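Local coordinates for RIM-binding protein, isoform F (Drosophila melanogaster, PDB 4Z8A), which binds a peptide derived from the calcium channel Cacophony through its third SH3 domain, consistent with a scaffolding role at the synaptic active zone, at residues L18-P23 with C38-E43. Numbering follows the deposited sequence. Where two conformers were deposited one is given.
Sequences LYDYDP and CFKTGE
Leu18 meets Thr41 through its backbone, the methyl CG2 of Thr41 lying 3.6 Å from Leu18 O, a carbonyl that also hydrogen-bonds a polar side chain of the bound peptide. Tyr19 points its CB away from 38-43 and its OH hydrogen-bonds the peptide backbone, while Tyr19 O approaches Phe39 CE1 obliquely. Asp20 supplies the carboxylate that binds Thr41 twice: OD1 takes a nearly linear bond from Thr41 N (2.8 Å, 178°) and a second from Thr41 OG1 (3.0 Å), which comes from above the carboxylate plane. With OG1 beside its own backbone N (chi1 -59°), Thr41 brings its hydroxyl to the oxygen that N already holds. In one of its two conformers Lys40 lays CD against Asp20 CG, with NZ 4.1 Å from Asp20 OD2, beyond a salt bridge. These are the two arms of the RT loop of an SH3 domain, the excursion between strands 12-16 and 44-48, running antiparallel; 18-23 carries most of the family's ALYDY signature, and Leu18, Tyr19, Tyr21 and Thr41 touch the peptide. At Tyr21 the arms form a single hydrogen-bonded bridge, Tyr21 N to Phe39 O at 2.8 Å and Phe39 N to Tyr21 O at 3.0 Å. Tyr21 CB rests over one face of the Phe39 ring, 3.7 Å from its centroid, a CH-pi contact; the Tyr21 ring meets Phe72 edge-to-face and hydrogen-bonds Glu36 through OH. Replacing Phe39 by an alanine would probably open a gap beside Tyr21 CB and deprive Val68, Pro69 and Leu61 of an apolar neighbour. Asp22 caps the following helix through a bond from Gln24 N to OD1. Pro23, at the start of that helix, sets CD 4.1 Å from Cys38 CA.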
loop_
_atom_site.group_PDB
_atom_site.type_symbol
_atom_site.label_atom_id
_atom_site.label_comp_id
_atom_site.label_asym_id
_atom_site.label_seq_id
_atom_site.Cartn_x
_atom_site.Cartn_y
_atom_site.Cartn_z
ATOM N N LEU A 18 -8.906 -3.892 -0.071
ATOM C CA LEU A 18 -9.826 -4.900 0.444
ATOM C C LEU A 18 -10.388 -4.575 1.819
ATOM O O LEU A 18 -11.350 -5.210 2.276
ATOM C CB LEU A 18 -9.116 -6.269 0.505
ATOM C CG LEU A 18 -8.746 -6.814 -0.879
ATOM C CD1 LEU A 18 -8.010 -8.149 -0.737
ATOM C CD2 LEU A 18 -9.997 -7.003 -1.751
ATOM N N TYR A 19 -9.793 -3.575 2.473
ATOM C CA TYR A 19 -10.162 -3.185 3.829
ATOM C C TYR A 19 -9.997 -1.682 3.984
ATOM O O TYR A 19 -9.115 -1.098 3.340
ATOM C CB TYR A 19 -9.271 -3.898 4.863
ATOM C CG TYR A 19 -9.359 -5.397 4.749
ATOM C CD1 TYR A 19 -10.362 -6.107 5.411
ATOM C CD2 TYR A 19 -8.471 -6.104 3.952
ATOM C CE1 TYR A 19 -10.466 -7.515 5.287
ATOM C CE2 TYR A 19 -8.574 -7.495 3.822
ATOM C CZ TYR A 19 -9.563 -8.186 4.498
ATOM O OH TYR A 19 -9.630 -9.560 4.344
ATOM N N ASP A 20 -10.810 -1.074 4.849
ATOM C CA ASP A 20 -10.668 0.366 5.121
ATOM C C ASP A 20 -9.359 0.615 5.832
ATOM O O ASP A 20 -8.990 -0.174 6.706
ATOM C CB ASP A 20 -11.795 0.881 5.995
ATOM C CG ASP A 20 -13.140 0.814 5.323
ATOM O OD1 ASP A 20 -13.212 0.559 4.106
ATOM O OD2 ASP A 20 -14.143 1.011 6.028
ATOM N N TYR A 21 -8.677 1.720 5.502
ATOM C CA TYR A 21 -7.481 2.117 6.242
ATOM C C TYR A 21 -7.428 3.606 6.550
ATOM O O TYR A 21 -7.315 4.426 5.649
ATOM C CB TYR A 21 -6.214 1.741 5.474
ATOM C CG TYR A 21 -4.922 1.910 6.253
ATOM C CD1 TYR A 21 -4.621 1.066 7.323
ATOM C CD2 TYR A 21 -3.974 2.858 5.878
ATOM C CE1 TYR A 21 -3.434 1.188 8.029
ATOM C CE2 TYR A 21 -2.762 2.977 6.572
ATOM C CZ TYR A 21 -2.508 2.145 7.648
ATOM O OH TYR A 21 -1.340 2.234 8.342
ATOM N N ASP A 22 -7.505 3.922 7.837
ATOM C CA ASP A 22 -7.240 5.266 8.340
ATOM C C ASP A 22 -6.022 5.173 9.245
ATOM O O ASP A 22 -6.074 4.546 10.299
ATOM C CB ASP A 22 -8.459 5.803 9.088
ATOM C CG ASP A 22 -8.285 7.246 9.543
ATOM O OD1 ASP A 22 -7.158 7.779 9.455
ATOM O OD2 ASP A 22 -9.284 7.844 9.985
ATOM N N PRO A 23 -4.911 5.770 8.823
ATOM C CA PRO A 23 -3.655 5.648 9.565
ATOM C C PRO A 23 -3.821 6.057 11.022
ATOM O O PRO A 23 -3.170 5.467 11.868
ATOM C CB PRO A 23 -2.708 6.600 8.824
ATOM C CG PRO A 23 -3.303 6.725 7.444
ATOM C CD PRO A 23 -4.767 6.566 7.589
ATOM N N CYS A 38 -4.954 7.527 3.356
ATOM C CA CYS A 38 -6.230 6.993 3.814
ATOM C C CYS A 38 -7.032 6.407 2.638
ATOM O O CYS A 38 -7.028 6.973 1.557
ATOM C CB CYS A 38 -7.019 8.112 4.497
ATOM S SG CYS A 38 -8.505 7.614 5.347
ATOM N N PHE A 39 -7.729 5.285 2.846
ATOM C CA PHE A 39 -8.574 4.758 1.772
ATOM C C PHE A 39 -9.668 3.839 2.300
ATOM O O PHE A 39 -9.650 3.454 3.471
ATOM C CB PHE A 39 -7.733 4.016 0.716
ATOM C CG PHE A 39 -6.836 2.936 1.283
ATOM C CD1 PHE A 39 -7.312 1.658 1.487
ATOM C CD2 PHE A 39 -5.517 3.217 1.616
ATOM C CE1 PHE A 39 -6.492 0.676 1.992
ATOM C CE2 PHE A 39 -4.698 2.253 2.112
ATOM C CZ PHE A 39 -5.189 0.966 2.308
ATOM N N LYS A 40 -10.611 3.501 1.420
ATOM C CA LYS A 40 -11.756 2.659 1.772
ATOM C C LYS A 40 -11.818 1.413 0.905
ATOM O O LYS A 40 -11.357 1.397 -0.237
ATOM C CB LYS A 40 -13.063 3.448 1.638
ATOM C CG LYS A 40 -13.159 4.662 2.584
ATOM C CD LYS A 40 -13.400 4.240 4.026
ATOM C CE LYS A 40 -13.661 5.455 4.918
ATOM N NZ LYS A 40 -14.142 5.068 6.269
ATOM N N THR A 41 -12.402 0.360 1.456
ATOM C CA THR A 41 -12.611 -0.871 0.703
ATOM C C THR A 41 -13.204 -0.607 -0.686
ATOM O O THR A 41 -14.154 0.150 -0.809
ATOM C CB THR A 41 -13.554 -1.779 1.468
ATOM O OG1 THR A 41 -12.988 -2.065 2.748
ATOM C CG2 THR A 41 -13.824 -3.106 0.701
ATOM N N GLY A 42 -12.650 -1.236 -1.716
ATOM C CA GLY A 42 -13.200 -1.065 -3.065
ATOM C C GLY A 42 -12.545 0.051 -3.864
ATOM O O GLY A 42 -12.690 0.094 -5.087
ATOM N N GLU A 43 -11.823 0.962 -3.194
ATOM C CA GLU A 43 -11.113 1.997 -3.947
ATOM C C GLU A 43 -9.880 1.400 -4.580
ATOM O O GLU A 43 -9.307 0.463 -4.050
ATOM C CB GLU A 43 -10.705 3.179 -3.055
ATOM C CG GLU A 43 -11.882 3.907 -2.478
ATOM C CD GLU A 43 -11.491 5.231 -1.881
ATOM O OE1 GLU A 43 -10.967 5.244 -0.763
ATOM O OE2 GLU A 43 -11.696 6.260 -2.549
#